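Local atomic coordinates of beta-lactamase/D-alanine Carboxypeptidase (Yersinia pestis, PDB entry 3RJU), a protein that probably acts on penicillin-like or D-alanyl-D-alanine substrates, as a serine beta-lactamase or D-alanine carboxypeptidase of the penicillin-binding-protein type. Residues P54-T68 with G225-W239. Numbering follows the deposited sequence.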
loop_
_atom_site.group_PDB
_atom_site.type_symbol
_atom_site.label_atom_id
_atom_site.label_comp_id
_atom_site.label_asym_id
_atom_site.label_seq_id
_atom_site.Cartn_x
_atom_site.Cartn_y
_atom_site.Cartn_z
ATOM N N PRO A 54 4.359 8.594 -17.752
ATOM C CA PRO A 54 3.132 7.994 -17.203
ATOM C C PRO A 54 3.209 6.477 -17.134
ATOM O O PRO A 54 2.570 5.864 -16.273
ATOM C CB PRO A 54 2.057 8.396 -18.223
ATOM C CG PRO A 54 2.567 9.719 -18.781
ATOM C CD PRO A 54 4.080 9.550 -18.847
ATOM N N ASP A 55 3.962 5.868 -18.045
ATOM C CA ASP A 55 4.053 4.420 -18.077
ATOM C C ASP A 55 5.393 3.909 -17.567
ATOM O O ASP A 55 5.736 2.762 -17.817
ATOM C CB ASP A 55 3.785 3.880 -19.479
ATOM C CG ASP A 55 4.846 4.308 -20.471
ATOM O OD1 ASP A 55 5.759 5.069 -20.085
ATOM O OD2 ASP A 55 4.769 3.891 -21.638
ATOM N N SER A 56 6.141 4.734 -16.830
ATOM C CA SER A 56 7.326 4.216 -16.140
ATOM C C SER A 56 6.899 3.169 -15.108
ATOM O O SER A 56 5.951 3.391 -14.338
ATOM C CB SER A 56 8.098 5.341 -15.443
ATOM O OG SER A 56 8.740 6.179 -16.386
ATOM N N LEU A 57 7.581 2.026 -15.092
ATOM C CA LEU A 57 7.256 0.999 -14.105
ATOM C C LEU A 57 7.850 1.392 -12.765
ATOM O O LEU A 57 8.984 1.886 -12.682
ATOM C CB LEU A 57 7.744 -0.398 -14.526
ATOM C CG LEU A 57 6.897 -1.554 -13.970
ATOM C CD1 LEU A 57 5.517 -1.565 -14.623
ATOM C CD2 LEU A 57 7.587 -2.908 -14.148
ATOM N N ILE A 58 7.085 1.147 -11.715
ATOM C CA ILE A 58 7.513 1.464 -10.360
ATOM C C ILE A 58 7.186 0.284 -9.448
ATOM O O ILE A 58 6.297 -0.520 -9.764
ATOM C CB ILE A 58 6.801 2.724 -9.829
ATOM C CG1 ILE A 58 5.283 2.516 -9.744
ATOM C CG2 ILE A 58 7.110 3.929 -10.720
ATOM C CD1 ILE A 58 4.516 3.753 -9.246
ATOM N N ARG A 59 7.903 0.174 -8.333
ATOM C CA ARG A 59 7.460 -0.689 -7.239
ATOM C C ARG A 59 6.607 0.148 -6.297
ATOM O O ARG A 59 7.080 1.172 -5.768
ATOM C CB ARG A 59 8.648 -1.263 -6.463
ATOM C CG ARG A 59 9.616 -2.082 -7.324
ATOM C CD ARG A 59 10.641 -2.780 -6.443
ATOM N NE ARG A 59 11.730 -3.416 -7.189
ATOM C CZ ARG A 59 11.768 -4.706 -7.526
ATOM N NH1 ARG A 59 10.771 -5.533 -7.203
ATOM N NH2 ARG A 59 12.822 -5.177 -8.175
ATOM N N ILE A 60 5.352 -0.248 -6.081
ATOM C CA ILE A 60 4.535 0.532 -5.150
ATOM C C ILE A 60 4.755 0.120 -3.695
ATOM O O ILE A 60 4.242 0.763 -2.775
ATOM C CB ILE A 60 3.019 0.530 -5.512
ATOM C CG1 ILE A 60 2.380 -0.847 -5.261
ATOM C CG2 ILE A 60 2.812 0.973 -6.972
ATOM C CD1 ILE A 60 0.852 -0.839 -5.495
ATOM N N ALA A 61 5.533 -0.940 -3.489
ATOM C CA ALA A 61 5.836 -1.412 -2.145
ATOM C C ALA A 61 4.530 -1.571 -1.366
ATOM O O ALA A 61 3.572 -2.113 -1.903
ATOM C CB ALA A 61 6.835 -0.470 -1.426
ATOM N N SER A 62 4.463 -1.078 -0.131
ATOM C CA SER A 62 3.317 -1.396 0.740
ATOM C C SER A 62 1.980 -0.734 0.378
ATOM O O SER A 62 0.964 -0.971 1.042
ATOM C CB SER A 62 3.666 -1.157 2.214
ATOM O OG SER A 62 4.707 -2.034 2.615
ATOM N N ILE A 63 1.946 0.089 -0.665
ATOM C CA ILE A 63 0.642 0.497 -1.195
ATOM C C ILE A 63 -0.116 -0.789 -1.580
ATOM O O ILE A 63 -1.355 -0.832 -1.582
ATOM C CB ILE A 63 0.780 1.458 -2.427
ATOM C CG1 ILE A 63 1.554 2.730 -2.049
ATOM C CG2 ILE A 63 -0.568 1.828 -2.976
ATOM C CD1 ILE A 63 0.949 3.529 -0.926
ATOM N N THR A 64 0.652 -1.845 -1.859
ATOM C CA THR A 64 0.112 -3.183 -2.134
ATOM C C THR A 64 -0.911 -3.596 -1.076
ATOM O O THR A 64 -1.936 -4.194 -1.405
ATOM C CB THR A 64 1.242 -4.245 -2.149
ATOM O OG1 THR A 64 2.111 -4.002 -3.261
ATOM C CG2 THR A 64 0.662 -5.674 -2.276
ATOM N N LYS A 65 -0.645 -3.273 0.189
ATOM C CA LYS A 65 -1.544 -3.685 1.278
ATOM C C LYS A 65 -2.955 -3.129 1.113
ATOM O O LYS A 65 -3.926 -3.788 1.494
ATOM C CB LYS A 65 -0.979 -3.237 2.621
ATOM C CG LYS A 65 0.316 -3.943 2.999
ATOM C CD LYS A 65 0.778 -3.551 4.391
ATOM C CE LYS A 65 1.983 -4.369 4.861
ATOM N NZ LYS A 65 3.207 -4.114 4.027
ATOM N N LEU A 66 -3.080 -1.932 0.542
ATOM C CA LEU A 66 -4.419 -1.357 0.292
ATOM C C LEU A 66 -5.204 -2.191 -0.707
ATOM O O LEU A 66 -6.428 -2.309 -0.620
ATOM C CB LEU A 66 -4.313 0.085 -0.220
ATOM C CG LEU A 66 -3.503 1.051 0.661
ATOM C CD1 LEU A 66 -3.563 2.452 0.044
ATOM C CD2 LEU A 66 -4.051 1.032 2.087
HETATM N N MSE A 67 -4.498 -2.770 -1.668
HETATM C CA MSE A 67 -5.150 -3.651 -2.637
HETATM C C MSE A 67 -5.511 -5.010 -2.020
HETATM O O MSE A 67 -6.547 -5.580 -2.342
HETATM C CB MSE A 67 -4.275 -3.807 -3.888
HETATM C CG MSE A 67 -4.094 -2.471 -4.610
HETATM SE SE MSE A 67 -3.088 -2.560 -6.237
HETATM C CE MSE A 67 -2.878 -0.627 -6.546
ATOM N N THR A 68 -4.659 -5.538 -1.153
ATOM C CA THR A 68 -5.004 -6.772 -0.441
ATOM C C THR A 68 -6.270 -6.556 0.375
ATOM O O THR A 68 -7.191 -7.365 0.324
ATOM C CB THR A 68 -3.871 -7.210 0.478
ATOM O OG1 THR A 68 -2.638 -7.127 -0.259
ATOM C CG2 THR A 68 -4.092 -8.642 0.966
ATOM N N GLY A 225 0.642 -9.997 -0.976
ATOM C CA GLY A 225 -0.208 -9.261 -0.067
ATOM C C GLY A 225 0.434 -8.041 0.576
ATOM O O GLY A 225 -0.272 -7.071 0.894
ATOM N N SER A 226 1.756 -8.084 0.782
ATOM C CA SER A 226 2.421 -7.085 1.620
ATOM C C SER A 226 3.109 -5.973 0.836
ATOM O O SER A 226 3.195 -4.838 1.320
ATOM C CB SER A 226 3.474 -7.748 2.525
ATOM O OG SER A 226 4.492 -8.339 1.749
ATOM N N GLY A 227 3.646 -6.289 -0.335
ATOM C CA GLY A 227 4.475 -5.292 -0.993
ATOM C C GLY A 227 4.947 -5.464 -2.419
ATOM O O GLY A 227 5.618 -4.577 -2.935
ATOM N N GLY A 228 4.604 -6.574 -3.070
ATOM C CA GLY A 228 5.250 -6.905 -4.334
ATOM C C GLY A 228 4.779 -6.217 -5.603
ATOM O O GLY A 228 5.385 -6.390 -6.656
ATOM N N ILE A 229 3.683 -5.468 -5.536
ATOM C CA ILE A 229 3.032 -5.026 -6.770
ATOM C C ILE A 229 3.853 -3.979 -7.528
ATOM O O ILE A 229 4.337 -3.012 -6.950
ATOM C CB ILE A 229 1.562 -4.549 -6.524
ATOM C CG1 ILE A 229 0.681 -5.729 -6.093
ATOM C CG2 ILE A 229 0.983 -3.852 -7.778
ATOM C CD1 ILE A 229 -0.732 -5.310 -5.707
ATOM N N TYR A 230 4.048 -4.216 -8.818
ATOM C CA TYR A 230 4.570 -3.199 -9.724
ATOM C C TYR A 230 3.393 -2.462 -10.341
ATOM O O TYR A 230 2.345 -3.054 -10.598
ATOM C CB TYR A 230 5.355 -3.823 -10.854
ATOM C CG TYR A 230 6.560 -4.651 -10.490
ATOM C CD1 TYR A 230 7.847 -4.090 -10.504
ATOM C CD2 TYR A 230 6.442 -6.012 -10.204
ATOM C CE1 TYR A 230 8.960 -4.846 -10.218
ATOM C CE2 TYR A 230 7.576 -6.785 -9.911
ATOM C CZ TYR A 230 8.821 -6.204 -9.943
ATOM O OH TYR A 230 9.941 -6.962 -9.665
ATOM N N SER A 231 3.572 -1.175 -10.620
ATOM C CA SER A 231 2.537 -0.426 -11.317
ATOM C C SER A 231 3.164 0.703 -12.139
ATOM O O SER A 231 4.376 0.674 -12.439
ATOM C CB SER A 231 1.491 0.098 -10.321
ATOM O OG SER A 231 0.346 0.613 -10.984
ATOM N N THR A 232 2.360 1.702 -12.493
ATOM C CA THR A 232 2.876 2.893 -13.166
ATOM C C THR A 232 2.113 4.084 -12.612
ATOM O O THR A 232 1.039 3.915 -12.017
ATOM C CB THR A 232 2.606 2.848 -14.678
ATOM O OG1 THR A 232 1.185 2.753 -14.884
ATOM C CG2 THR A 232 3.321 1.659 -15.350
ATOM N N PRO A 233 2.641 5.297 -12.802
ATOM C CA PRO A 233 1.860 6.445 -12.348
ATOM C C PRO A 233 0.451 6.476 -12.962
ATOM O O PRO A 233 -0.513 6.731 -12.242
ATOM C CB PRO A 233 2.702 7.637 -12.816
ATOM C CG PRO A 233 4.141 7.099 -12.728
ATOM C CD PRO A 233 3.995 5.681 -13.248
ATOM N N GLU A 234 0.312 6.199 -14.254
ATOM C CA GLU A 234 -1.010 6.311 -14.869
ATOM C C GLU A 234 -1.974 5.235 -14.330
ATOM O O GLU A 234 -3.168 5.508 -14.133
ATOM C CB GLU A 234 -0.923 6.297 -16.415
ATOM C CG GLU A 234 -0.580 4.944 -16.998
ATOM C CD GLU A 234 -0.223 4.997 -18.470
ATOM O OE1 GLU A 234 -0.371 6.079 -19.096
ATOM O OE2 GLU A 234 0.197 3.949 -19.010
ATOM N N ASP A 235 -1.471 4.027 -14.084
ATOM C CA ASP A 235 -2.326 2.976 -13.514
ATOM C C ASP A 235 -2.776 3.390 -12.120
ATOM O O ASP A 235 -3.951 3.195 -11.755
ATOM C CB ASP A 235 -1.593 1.632 -13.401
ATOM C CG ASP A 235 -1.518 0.872 -14.722
ATOM O OD1 ASP A 235 -1.813 1.432 -15.796
ATOM O OD2 ASP A 235 -1.146 -0.313 -14.681
HETATM N N MSE A 236 -1.848 3.931 -11.332
HETATM C CA MSE A 236 -2.162 4.338 -9.967
HETATM C C MSE A 236 -3.128 5.508 -9.929
HETATM O O MSE A 236 -3.946 5.606 -8.999
HETATM C CB MSE A 236 -0.888 4.643 -9.167
HETATM C CG MSE A 236 0.004 3.424 -8.970
HETATM SE SE MSE A 236 -0.948 1.951 -8.098
HETATM C CE MSE A 236 -1.502 2.943 -6.531
ATOM N N GLN A 237 -3.053 6.396 -10.926
ATOM C CA GLN A 237 -4.056 7.454 -11.035
ATOM C C GLN A 237 -5.463 6.837 -11.115
ATOM O O GLN A 237 -6.391 7.259 -10.417
ATOM C CB GLN A 237 -3.823 8.335 -12.268
ATOM C CG GLN A 237 -4.868 9.414 -12.435
ATOM C CD GLN A 237 -4.889 9.998 -13.846
ATOM O OE1 GLN A 237 -3.842 10.140 -14.484
ATOM N NE2 GLN A 237 -6.084 10.334 -14.339
ATOM N N HIS A 238 -5.624 5.847 -11.990
ATOM C CA HIS A 238 -6.923 5.211 -12.175
ATOM C C HIS A 238 -7.409 4.523 -10.900
ATOM O O HIS A 238 -8.594 4.608 -10.569
ATOM C CB HIS A 238 -6.886 4.235 -13.359
ATOM C CG HIS A 238 -6.607 4.899 -14.670
ATOM N ND1 HIS A 238 -7.333 5.982 -15.118
ATOM C CD2 HIS A 238 -5.676 4.650 -15.622
ATOM C CE1 HIS A 238 -6.864 6.372 -16.292
ATOM N NE2 HIS A 238 -5.856 5.579 -16.619
ATOM N N TRP A 239 -6.497 3.873 -10.177
ATOM C CA TRP A 239 -6.852 3.204 -8.931
ATOM C C TRP A 239 -7.297 4.216 -7.882
ATOM O O TRP A 239 -8.341 4.059 -7.232
ATOM C CB TRP A 239 -5.680 2.373 -8.392
ATOM C CG TRP A 239 -6.091 1.483 -7.272
ATOM C CD1 TRP A 239 -6.701 0.278 -7.387
ATOM C CD2 TRP A 239 -5.943 1.729 -5.867
ATOM N NE1 TRP A 239 -6.956 -0.249 -6.139
ATOM C CE2 TRP A 239 -6.491 0.616 -5.187
ATOM C CE3 TRP A 239 -5.389 2.770 -5.117
ATOM C CZ2 TRP A 239 -6.514 0.520 -3.791
ATOM C CZ3 TRP A 239 -5.417 2.681 -3.732
ATOM C CH2 TRP A 239 -5.971 1.557 -3.086
HETATM O O HOH W 1 7.934 -4.849 -6.713
HETATM O O HOH W 2 6.349 -3.293 -5.136
#
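Lys65 NZ is gripped by the carbonyl O of Ser226 at 2.8 Å, by Ser62 OG at 2.9 Å and, outside the two segments, by Asn161 OD1. Ser62 and Lys65 fit the SxxK motif of serine beta-lactamases and penicillin-binding proteins, at the start of helix 64-77; Ser62 OG hydrogen-bonds a bound citrate, consistent with an active-site pocket. The lysine chain bends only at its last torsion (chi4 65°), which turns NZ toward the carbonyl O of Ser226. One turn on, Thr68 OG1 donates to Gly225 O at 2.6 Å, lying in the plane of the carbonyl, at one of its lone pairs.

Thr64 OG1 donates to Ala61 O and accepts from Ile229 N at 3.1 Å, tying the helix start to the loop ahead of strand 230-231. That strand pairs antiparallel with 58-59, Ile58 and Ser231 forming the hydrogen-bonded pair. Beyond the Ile60 N to Ile229 O bond, a water links Ala61 N to the carbonyl O atoms of Gly227 and Ile229. Tyr230 CE1 lies 3.6 Å above the Arg59 guanidinium plane, toward its rim, the planes 41° apart; outside the segments, Tyr230 OH hydrogen-bonds Gly218 O and Arg59 has its strongest polar partner in Arg216.

Between helices 64-77 and 233-241, Met67 CE meets Met236 SE (both selenomethionines) at 3.6 Å. Over the Trp239 face, Met67 SE makes a Met-aromatic contact and, on the same side, CE a CH-pi contact, 3.8 Å from the five-membered-ring centroid and 6° off its normal.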